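Glyco_hydro_cc domain-containing protein (Trichoderma gamsii, PDB 6UBD) probably binds oligosaccharides of the beta-1,3-glucan kind, as a subgroup VII member of glycoside hydrolase family 128. Local coordinates at residues A[33-38]-A[238-243]; A[67-72]-A[98-103]; A[171-176]-A[198-203]. All blocks are in the same frame, centred on the assembly; numbering follows the deposited sequence.

All three contacts are buried parallel strand pairs of one beta/alpha barrel. Interaction 1 closes the ring by joining the first barrel strand to the last, whereas interactions 2 and 3 each join consecutive strands linked by a helix. Strands 237-243 and 197-206 are themselves neighbours, so interactions 1 and 3 touch directly, A239 O lying 2.9 Å from V199 N. Interactions 2 and 3, with centres about 17 Å apart, meet through side chains such as M102 and T200. Interaction 1 relies on a tyrosine face and small residues; interaction 2, farther from the chain centre, on aliphatic groups, methionine and a water; interaction 3 on polar groups inside the barrel and aliphatic ones outside.

Interaction 1: A[33-38]-A[238-243]; sequences RKAGSA and LAYAYT
The Y240 ring lies flat under the backbone of A35, whose CA stands 4.0 Å from the ring centroid in a CH-pi contact. With chi1 at 56°, Y240 CG sits between its backbone N and carbonyl carbon, which swings the ring under the neighbouring strand. K34 CB closes from the same side, beyond the CE2 rim, 3.5 Å from Y240 CE2, while A35 CB rests near the phenol end; the hydroxyl is bonded to E232. Beyond CG the K34 chain runs extended, and NZ is held by the carbonyls of F231, E232 and V237. Between the backbones, Y240 N donates to K34 O (3.0 Å) and A38 N to Y242 O (3.0 Å), the latter from above the carbonyl plane; the bond from G36 N to Y240 O is weak and bent, at 127°. On the opposite face A38 CB lies 4.0 Å from A241 CB and 4.0 Å from T243 CB. First and last strands of the beta/alpha barrel thus meet with aromatic cover toward helix 263-273 and small residues of this pair inside, where W52 packs on A239 and A241; the seam rests on backbone bonds and dispersion, with the K34 ammonium taken up by carbonyls.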
loop_
_atom_site.group_PDB
_atom_site.type_symbol
_atom_site.label_atom_id
_atom_site.label_comp_id
_atom_site.label_asym_id
_atom_site.label_seq_id
_atom_site.Cartn_x
_atom_site.Cartn_y
_atom_site.Cartn_z
ATOM N N ARG A 33 0.094 -15.087 -4.269
ATOM C CA ARG A 33 -0.166 -14.824 -2.824
ATOM C C ARG A 33 -0.603 -13.378 -2.665
ATOM O O ARG A 33 0.098 -12.464 -3.189
ATOM C CB ARG A 33 1.079 -15.054 -1.921
ATOM C CG ARG A 33 1.828 -16.357 -2.133
ATOM C CD ARG A 33 3.128 -16.427 -1.361
ATOM N NE ARG A 33 3.778 -17.672 -1.711
ATOM C CZ ARG A 33 4.852 -18.111 -1.085
ATOM N NH1 ARG A 33 5.413 -17.349 -0.170
ATOM N NH2 ARG A 33 5.367 -19.318 -1.298
ATOM N N LYS A 34 -1.624 -13.117 -1.868
ATOM C CA LYS A 34 -2.044 -11.757 -1.506
ATOM C C LYS A 34 -1.002 -11.078 -0.620
ATOM O O LYS A 34 -0.914 -9.847 -0.650
ATOM C CB LYS A 34 -3.452 -11.715 -0.925
ATOM C CG LYS A 34 -4.582 -12.260 -1.786
ATOM C CD LYS A 34 -5.920 -12.112 -1.196
ATOM C CE LYS A 34 -6.987 -12.905 -1.912
ATOM N NZ LYS A 34 -8.378 -12.490 -1.535
ATOM N N ALA A 35 -0.334 -11.823 0.292
ATOM C CA ALA A 35 0.395 -11.170 1.411
ATOM C C ALA A 35 1.675 -10.435 0.966
ATOM O O ALA A 35 2.543 -11.039 0.315
ATOM C CB ALA A 35 0.720 -12.185 2.491
ATOM N N GLY A 36 1.817 -9.218 1.494
ATOM C CA GLY A 36 3.022 -8.410 1.276
ATOM C C GLY A 36 3.423 -7.571 2.483
ATOM O O GLY A 36 2.814 -7.727 3.577
ATOM N N SER A 37 4.449 -6.738 2.364
ATOM C CA SER A 37 4.968 -5.825 3.393
ATOM C C SER A 37 5.022 -4.401 2.822
ATOM O O SER A 37 5.427 -4.229 1.648
ATOM C CB SER A 37 6.343 -6.312 3.802
ATOM O OG SER A 37 6.895 -5.528 4.820
ATOM N N ALA A 38 4.659 -3.426 3.618
ATOM C CA ALA A 38 4.823 -1.984 3.415
ATOM C C ALA A 38 5.948 -1.479 4.276
ATOM O O ALA A 38 5.755 -1.388 5.523
ATOM C CB ALA A 38 3.568 -1.218 3.607
ATOM N N LEU A 238 -6.982 -8.284 -3.791
ATOM C CA LEU A 238 -5.984 -9.142 -4.499
ATOM C C LEU A 238 -4.578 -9.018 -3.876
ATOM O O LEU A 238 -3.724 -9.828 -4.263
ATOM C CB LEU A 238 -5.995 -8.850 -6.002
ATOM C CG LEU A 238 -7.266 -9.315 -6.731
ATOM C CD1 LEU A 238 -7.086 -9.210 -8.196
ATOM C CD2 LEU A 238 -7.760 -10.731 -6.326
ATOM N N ALA A 239 -4.341 -8.087 -2.951
ATOM C CA ALA A 239 -3.033 -7.919 -2.272
ATOM C C ALA A 239 -3.255 -7.087 -1.035
ATOM O O ALA A 239 -4.157 -6.220 -1.003
ATOM C CB ALA A 239 -2.027 -7.254 -3.205
ATOM N N TYR A 240 -2.426 -7.323 -0.001
ATOM C CA TYR A 240 -2.459 -6.514 1.231
ATOM C C TYR A 240 -1.044 -6.379 1.801
ATOM O O TYR A 240 -0.212 -7.282 1.582
ATOM C CB TYR A 240 -3.450 -7.065 2.265
ATOM C CG TYR A 240 -3.252 -8.504 2.666
ATOM C CD1 TYR A 240 -2.278 -8.867 3.630
ATOM C CD2 TYR A 240 -4.010 -9.509 2.087
ATOM C CE1 TYR A 240 -2.074 -10.214 3.988
ATOM C CE2 TYR A 240 -3.834 -10.858 2.466
ATOM C CZ TYR A 240 -2.849 -11.199 3.409
ATOM O OH TYR A 240 -2.628 -12.544 3.778
ATOM N N ALA A 241 -0.792 -5.374 2.604
ATOM C CA ALA A 241 0.557 -5.098 3.121
ATOM C C ALA A 241 0.512 -4.401 4.496
ATOM O O ALA A 241 -0.014 -3.303 4.665
ATOM C CB ALA A 241 1.351 -4.260 2.145
ATOM N N TYR A 242 1.101 -5.076 5.515
ATOM C CA TYR A 242 1.295 -4.540 6.897
ATOM C C TYR A 242 2.328 -3.390 6.856
ATOM O O TYR A 242 3.417 -3.666 6.365
ATOM C CB TYR A 242 1.766 -5.725 7.774
ATOM C CG TYR A 242 1.878 -5.517 9.272
ATOM C CD1 TYR A 242 2.698 -4.534 9.803
ATOM C CD2 TYR A 242 1.171 -6.333 10.157
ATOM C CE1 TYR A 242 2.803 -4.357 11.180
ATOM C CE2 TYR A 242 1.304 -6.211 11.531
ATOM C CZ TYR A 242 2.134 -5.240 12.051
ATOM O OH TYR A 242 2.193 -5.133 13.447
ATOM N N THR A 243 1.993 -2.206 7.368
ATOM C CA THR A 243 2.925 -1.057 7.359
ATOM C C THR A 243 3.787 -1.000 8.620
ATOM O O THR A 243 3.282 -1.231 9.749
ATOM C CB THR A 243 2.161 0.242 7.108
ATOM O OG1 THR A 243 3.198 1.246 6.961
ATOM C CG2 THR A 243 1.191 0.666 8.179
#

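Interaction 2: A[67-72]-A[98-103]; sequences GLVPVS and PAYVMG
P98 begins the contact just ahead of strand 100-102, its CG resting 3.7 Å from S72 CB across the parallel pair that completes a beta-alpha-beta unit of the barrel, with helix 82-92 as the connection. Next along the chain, Y100 meets the other strand through both backbone and side chain. Its N donates to a water at 3.2 Å, and that water in turn donates to P70 O at 2.7 Å, bridging the strands where no direct bond joins them. The same water lies at the edge of the Y100 ring, in its plane. V69 and Y100 approach at about a right angle, V69 CG1 coming 3.7 Å from Y100 CD1, and V71 CG1 packs against Y100 CB. The far end of the ring is fixed by a hydrogen bond from OH to P27 O, with H26 and W198 meeting the ring as well. Direct pairing is carried by S72, which lies opposite V101 and is gripped at both ends: its N donates to Y100 O (3.0 Å), and its O accepts from M102 N (2.8 Å) in a nearly straight bond of 165°. V101 CG2 packs beside S72 OG, whose hydrogen bond goes to P58 O. In M102 the chain is bent at its end (chi3 -68°), folding the methyl back toward segment 67-72 instead of letting it run on past. A serine here would probably leave V71 CG1 without its thioether cover and open a gap between this strand pair and T200. At that point M102 CE lies 3.7 Å from V71 CG1.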
loop_
_atom_site.group_PDB
_atom_site.type_symbol
_atom_site.label_atom_id
_atom_site.label_comp_id
_atom_site.label_asym_id
_atom_site.label_seq_id
_atom_site.Cartn_x
_atom_site.Cartn_y
_atom_site.Cartn_z
ATOM N N GLY A 67 14.064 -11.876 -4.409
ATOM C CA GLY A 67 13.175 -12.942 -4.911
ATOM C C GLY A 67 11.714 -12.569 -4.882
ATOM O O GLY A 67 10.927 -13.119 -5.695
ATOM N N LEU A 68 11.321 -11.694 -3.962
ATOM C CA LEU A 68 9.907 -11.233 -3.937
ATOM C C LEU A 68 9.701 -10.232 -5.093
ATOM O O LEU A 68 10.666 -9.689 -5.685
ATOM C CB LEU A 68 9.615 -10.535 -2.594
ATOM C CG LEU A 68 9.770 -11.373 -1.324
ATOM C CD1 LEU A 68 9.446 -10.509 -0.110
ATOM C CD2 LEU A 68 8.820 -12.595 -1.352
ATOM N N VAL A 69 8.444 -9.945 -5.419
ATOM C CA VAL A 69 8.078 -8.897 -6.411
ATOM C C VAL A 69 8.255 -7.511 -5.799
ATOM O O VAL A 69 7.569 -7.218 -4.793
ATOM C CB VAL A 69 6.607 -9.097 -6.857
ATOM C CG1 VAL A 69 6.192 -7.956 -7.766
ATOM C CG2 VAL A 69 6.378 -10.417 -7.578
ATOM N N PRO A 70 9.195 -6.683 -6.267
ATOM C CA PRO A 70 9.351 -5.335 -5.742
ATOM C C PRO A 70 8.455 -4.316 -6.448
ATOM O O PRO A 70 8.655 -4.033 -7.637
ATOM C CB PRO A 70 10.845 -5.008 -5.971
ATOM C CG PRO A 70 11.372 -6.125 -6.827
ATOM C CD PRO A 70 10.197 -6.936 -7.321
ATOM N N VAL A 71 7.450 -3.819 -5.771
ATOM C CA VAL A 71 6.434 -2.968 -6.400
ATOM C C VAL A 71 6.908 -1.503 -6.290
ATOM O O VAL A 71 7.226 -0.984 -5.200
ATOM C CB VAL A 71 5.056 -3.177 -5.772
ATOM C CG1 VAL A 71 4.006 -2.189 -6.283
ATOM C CG2 VAL A 71 4.609 -4.615 -5.940
ATOM N N SER A 72 6.960 -0.803 -7.455
ATOM C CA SER A 72 7.435 0.592 -7.539
ATOM C C SER A 72 6.346 1.573 -7.082
ATOM O O SER A 72 5.152 1.261 -7.213
ATOM C CB SER A 72 7.829 0.838 -8.994
ATOM O OG SER A 72 8.264 2.183 -9.284
ATOM N N PRO A 98 8.935 -1.518 -14.389
ATOM C CA PRO A 98 8.552 -2.466 -13.363
ATOM C C PRO A 98 7.344 -3.289 -13.826
ATOM O O PRO A 98 6.582 -2.880 -14.710
ATOM C CB PRO A 98 8.259 -1.602 -12.132
ATOM C CG PRO A 98 8.388 -0.200 -12.533
ATOM C CD PRO A 98 8.545 -0.135 -14.027
ATOM N N ALA A 99 7.147 -4.442 -13.163
ATOM C CA ALA A 99 5.913 -5.224 -13.374
ATOM C C ALA A 99 4.690 -4.500 -12.768
ATOM O O ALA A 99 3.597 -4.593 -13.372
ATOM C CB ALA A 99 6.034 -6.615 -12.788
ATOM N N TYR A 100 4.864 -3.789 -11.631
ATOM C CA TYR A 100 3.751 -3.125 -10.931
ATOM C C TYR A 100 4.224 -1.741 -10.465
ATOM O O TYR A 100 5.319 -1.654 -9.877
ATOM C CB TYR A 100 3.299 -3.946 -9.715
ATOM C CG TYR A 100 2.852 -5.383 -9.985
ATOM C CD1 TYR A 100 3.763 -6.426 -10.037
ATOM C CD2 TYR A 100 1.532 -5.701 -10.235
ATOM C CE1 TYR A 100 3.359 -7.731 -10.333
ATOM C CE2 TYR A 100 1.114 -7.002 -10.491
ATOM C CZ TYR A 100 2.046 -8.030 -10.575
ATOM O OH TYR A 100 1.677 -9.331 -10.861
ATOM N N VAL A 101 3.377 -0.709 -10.670
ATOM C CA VAL A 101 3.724 0.660 -10.215
ATOM C C VAL A 101 2.479 1.278 -9.587
ATOM O O VAL A 101 1.410 1.262 -10.229
ATOM C CB VAL A 101 4.349 1.524 -11.284
ATOM C CG1 VAL A 101 3.502 1.602 -12.458
ATOM C CG2 VAL A 101 4.737 2.940 -10.845
ATOM N N MET A 102 2.660 1.868 -8.410
ATOM C CA MET A 102 1.591 2.587 -7.727
ATOM C C MET A 102 1.772 4.115 -7.861
ATOM O O MET A 102 2.915 4.634 -7.753
ATOM C CB MET A 102 1.573 2.226 -6.221
ATOM C CG MET A 102 1.393 0.730 -5.898
ATOM S SD MET A 102 1.579 0.266 -4.206
ATOM C CE MET A 102 3.324 0.536 -3.907
ATOM N N GLY A 103 0.636 4.830 -7.884
ATOM C CA GLY A 103 0.641 6.288 -7.819
ATOM C C GLY A 103 0.736 6.872 -6.417
ATOM O O GLY A 103 1.200 6.168 -5.443
HETATM O O HOH W 1 7.357 -4.816 -9.915
#

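Interaction 3: A[171-176]-A[198-203]; sequences SIHIFK and WVTEFA
H173 and E201 both place CG anti to the carbonyl carbon (chi1 -76° and -67°), and the E201 chain then runs extended, laying it over the imidazole. E201 CB stands 3.9 Å from the centroid of the H173 ring, over its face, while OE2 comes within 3.1 Å of H173 CE1; ring and carboxylate planes are turned 46° apart. T200 OG1 approaches the same ring differently, at its edge and in plane, 3.3 Å from H173 CD2. Second partners fix both groups: H173 ND1 bonds to E106, and E201 OE2 receives W56 NE1. The other carboxylate oxygen, E201 OE1, faces the edge of the F175 ring, 3.5 Å from CZ. Beneath these polar groups the strands are joined by I172 N to W198 O (2.8 Å), T200 N to I172 O, I174 N to E201 O and A203 N to I174 O. Between the pairs I172-V199 and I174-F202 the second strand carries one residue more, a beta bulge at T200. On the outer face V199 CG2 packs 3.9 Å from I174 CD1, toward F231 of helix 217-233. Such a glutamate on the seventh strand, with H173 between it and E106 after the fourth, is consistent with the layout of clan GH-A beta/alpha barrels, where these positions line the sugar-binding cleft.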
loop_
_atom_site.group_PDB
_atom_site.type_symbol
_atom_site.label_atom_id
_atom_site.label_comp_id
_atom_site.label_asym_id
_atom_site.label_seq_id
_atom_site.Cartn_x
_atom_site.Cartn_y
_atom_site.Cartn_z
ATOM N N SER A 171 -5.566 1.295 -5.152
ATOM C CA SER A 171 -4.745 1.229 -3.904
ATOM C C SER A 171 -5.516 1.910 -2.803
ATOM O O SER A 171 -5.970 3.070 -2.963
ATOM C CB SER A 171 -3.430 1.996 -4.121
ATOM O OG SER A 171 -2.703 1.523 -5.223
ATOM N N ILE A 172 -5.658 1.230 -1.641
ATOM C CA ILE A 172 -6.367 1.753 -0.440
ATOM C C ILE A 172 -5.518 1.613 0.822
ATOM O O ILE A 172 -4.690 0.690 0.922
ATOM C CB ILE A 172 -7.799 1.153 -0.332
ATOM C CG1 ILE A 172 -7.807 -0.302 0.149
ATOM C CG2 ILE A 172 -8.516 1.341 -1.691
ATOM C CD1 ILE A 172 -9.246 -0.832 0.397
ATOM N N HIS A 173 -5.738 2.536 1.731
ATOM C CA HIS A 173 -5.122 2.507 3.076
ATOM C C HIS A 173 -6.250 2.238 4.084
ATOM O O HIS A 173 -7.247 2.952 4.078
ATOM C CB HIS A 173 -4.451 3.858 3.390
ATOM C CG HIS A 173 -3.144 4.037 2.667
ATOM N ND1 HIS A 173 -2.312 5.139 2.911
ATOM C CD2 HIS A 173 -2.502 3.224 1.793
ATOM C CE1 HIS A 173 -1.213 4.973 2.160
ATOM N NE2 HIS A 173 -1.290 3.823 1.483
ATOM N N ILE A 174 -6.089 1.214 4.952
ATOM C CA ILE A 174 -7.125 0.886 5.990
ATOM C C ILE A 174 -6.544 1.096 7.406
ATOM O O ILE A 174 -5.622 0.346 7.822
ATOM C CB ILE A 174 -7.620 -0.540 5.750
ATOM C CG1 ILE A 174 -8.305 -0.694 4.388
ATOM C CG2 ILE A 174 -8.612 -0.891 6.893
ATOM C CD1 ILE A 174 -8.925 -2.050 4.077
ATOM N N PHE A 175 -7.013 2.141 8.036
ATOM C CA PHE A 175 -6.632 2.524 9.420
ATOM C C PHE A 175 -7.950 2.575 10.168
ATOM O O PHE A 175 -8.658 3.573 10.164
ATOM C CB PHE A 175 -5.862 3.834 9.455
ATOM C CG PHE A 175 -4.590 3.818 8.654
ATOM C CD1 PHE A 175 -3.567 2.940 8.965
ATOM C CD2 PHE A 175 -4.393 4.740 7.641
ATOM C CE1 PHE A 175 -2.396 2.957 8.256
ATOM C CE2 PHE A 175 -3.222 4.724 6.889
ATOM C CZ PHE A 175 -2.219 3.800 7.178
ATOM N N LYS A 176 -8.299 1.455 10.853
ATOM C CA LYS A 176 -9.617 1.239 11.514
ATOM C C LYS A 176 -9.403 0.355 12.755
ATOM O O LYS A 176 -8.355 -0.314 12.856
ATOM C CB LYS A 176 -10.629 0.548 10.581
ATOM C CG LYS A 176 -11.003 1.328 9.314
ATOM C CD LYS A 176 -11.866 2.582 9.638
ATOM C CE LYS A 176 -12.225 3.415 8.425
ATOM N NZ LYS A 176 -13.023 4.591 8.821
ATOM N N TRP A 198 -5.945 -3.318 -3.906
ATOM C CA TRP A 198 -4.742 -3.612 -3.093
ATOM C C TRP A 198 -4.783 -2.752 -1.861
ATOM O O TRP A 198 -4.958 -1.504 -1.936
ATOM C CB TRP A 198 -3.446 -3.304 -3.829
ATOM C CG TRP A 198 -3.012 -4.229 -4.931
ATOM C CD1 TRP A 198 -3.791 -5.047 -5.695
ATOM C CD2 TRP A 198 -1.651 -4.406 -5.371
ATOM N NE1 TRP A 198 -3.002 -5.728 -6.610
ATOM C CE2 TRP A 198 -1.690 -5.356 -6.423
ATOM C CE3 TRP A 198 -0.434 -3.899 -4.948
ATOM C CZ2 TRP A 198 -0.538 -5.762 -7.078
ATOM C CZ3 TRP A 198 0.717 -4.325 -5.596
ATOM C CH2 TRP A 198 0.648 -5.250 -6.634
ATOM N N VAL A 199 -4.656 -3.402 -0.670
ATOM C CA VAL A 199 -4.543 -2.667 0.611
ATOM C C VAL A 199 -3.067 -2.398 0.848
ATOM O O VAL A 199 -2.331 -3.271 1.316
ATOM C CB VAL A 199 -5.173 -3.464 1.773
ATOM C CG1 VAL A 199 -5.138 -2.660 3.087
ATOM C CG2 VAL A 199 -6.612 -3.827 1.467
ATOM N N THR A 200 -2.593 -1.232 0.428
ATOM C CA THR A 200 -1.144 -0.978 0.318
ATOM C C THR A 200 -0.517 -0.519 1.652
ATOM O O THR A 200 0.733 -0.516 1.767
ATOM C CB THR A 200 -0.866 -0.039 -0.861
ATOM O OG1 THR A 200 -1.528 1.207 -0.579
ATOM C CG2 THR A 200 -1.286 -0.639 -2.211
ATOM N N GLU A 201 -1.365 -0.120 2.593
ATOM C CA GLU A 201 -0.964 0.021 4.025
ATOM C C GLU A 201 -2.193 -0.324 4.856
ATOM O O GLU A 201 -3.288 0.079 4.526
ATOM C CB GLU A 201 -0.563 1.425 4.464
ATOM C CG GLU A 201 0.733 1.969 3.827
ATOM C CD GLU A 201 1.024 3.369 4.328
ATOM O OE1 GLU A 201 0.838 3.605 5.525
ATOM O OE2 GLU A 201 1.459 4.219 3.557
ATOM N N PHE A 202 -2.009 -1.050 5.986
ATOM C CA PHE A 202 -3.064 -1.218 7.041
ATOM C C PHE A 202 -2.419 -1.239 8.425
ATOM O O PHE A 202 -1.255 -1.629 8.601
ATOM C CB PHE A 202 -3.990 -2.419 6.760
ATOM C CG PHE A 202 -3.313 -3.773 6.995
ATOM C CD1 PHE A 202 -3.199 -4.310 8.286
ATOM C CD2 PHE A 202 -2.835 -4.523 5.934
ATOM C CE1 PHE A 202 -2.559 -5.529 8.470
ATOM C CE2 PHE A 202 -2.164 -5.737 6.140
ATOM C CZ PHE A 202 -2.043 -6.240 7.409
ATOM N N ALA A 203 -3.193 -0.698 9.365
ATOM C CA ALA A 203 -2.815 -0.763 10.805
ATOM C C ALA A 203 -4.062 -0.513 11.627
ATOM O O ALA A 203 -5.058 0.124 11.220
ATOM C CB ALA A 203 -1.790 0.286 11.211
#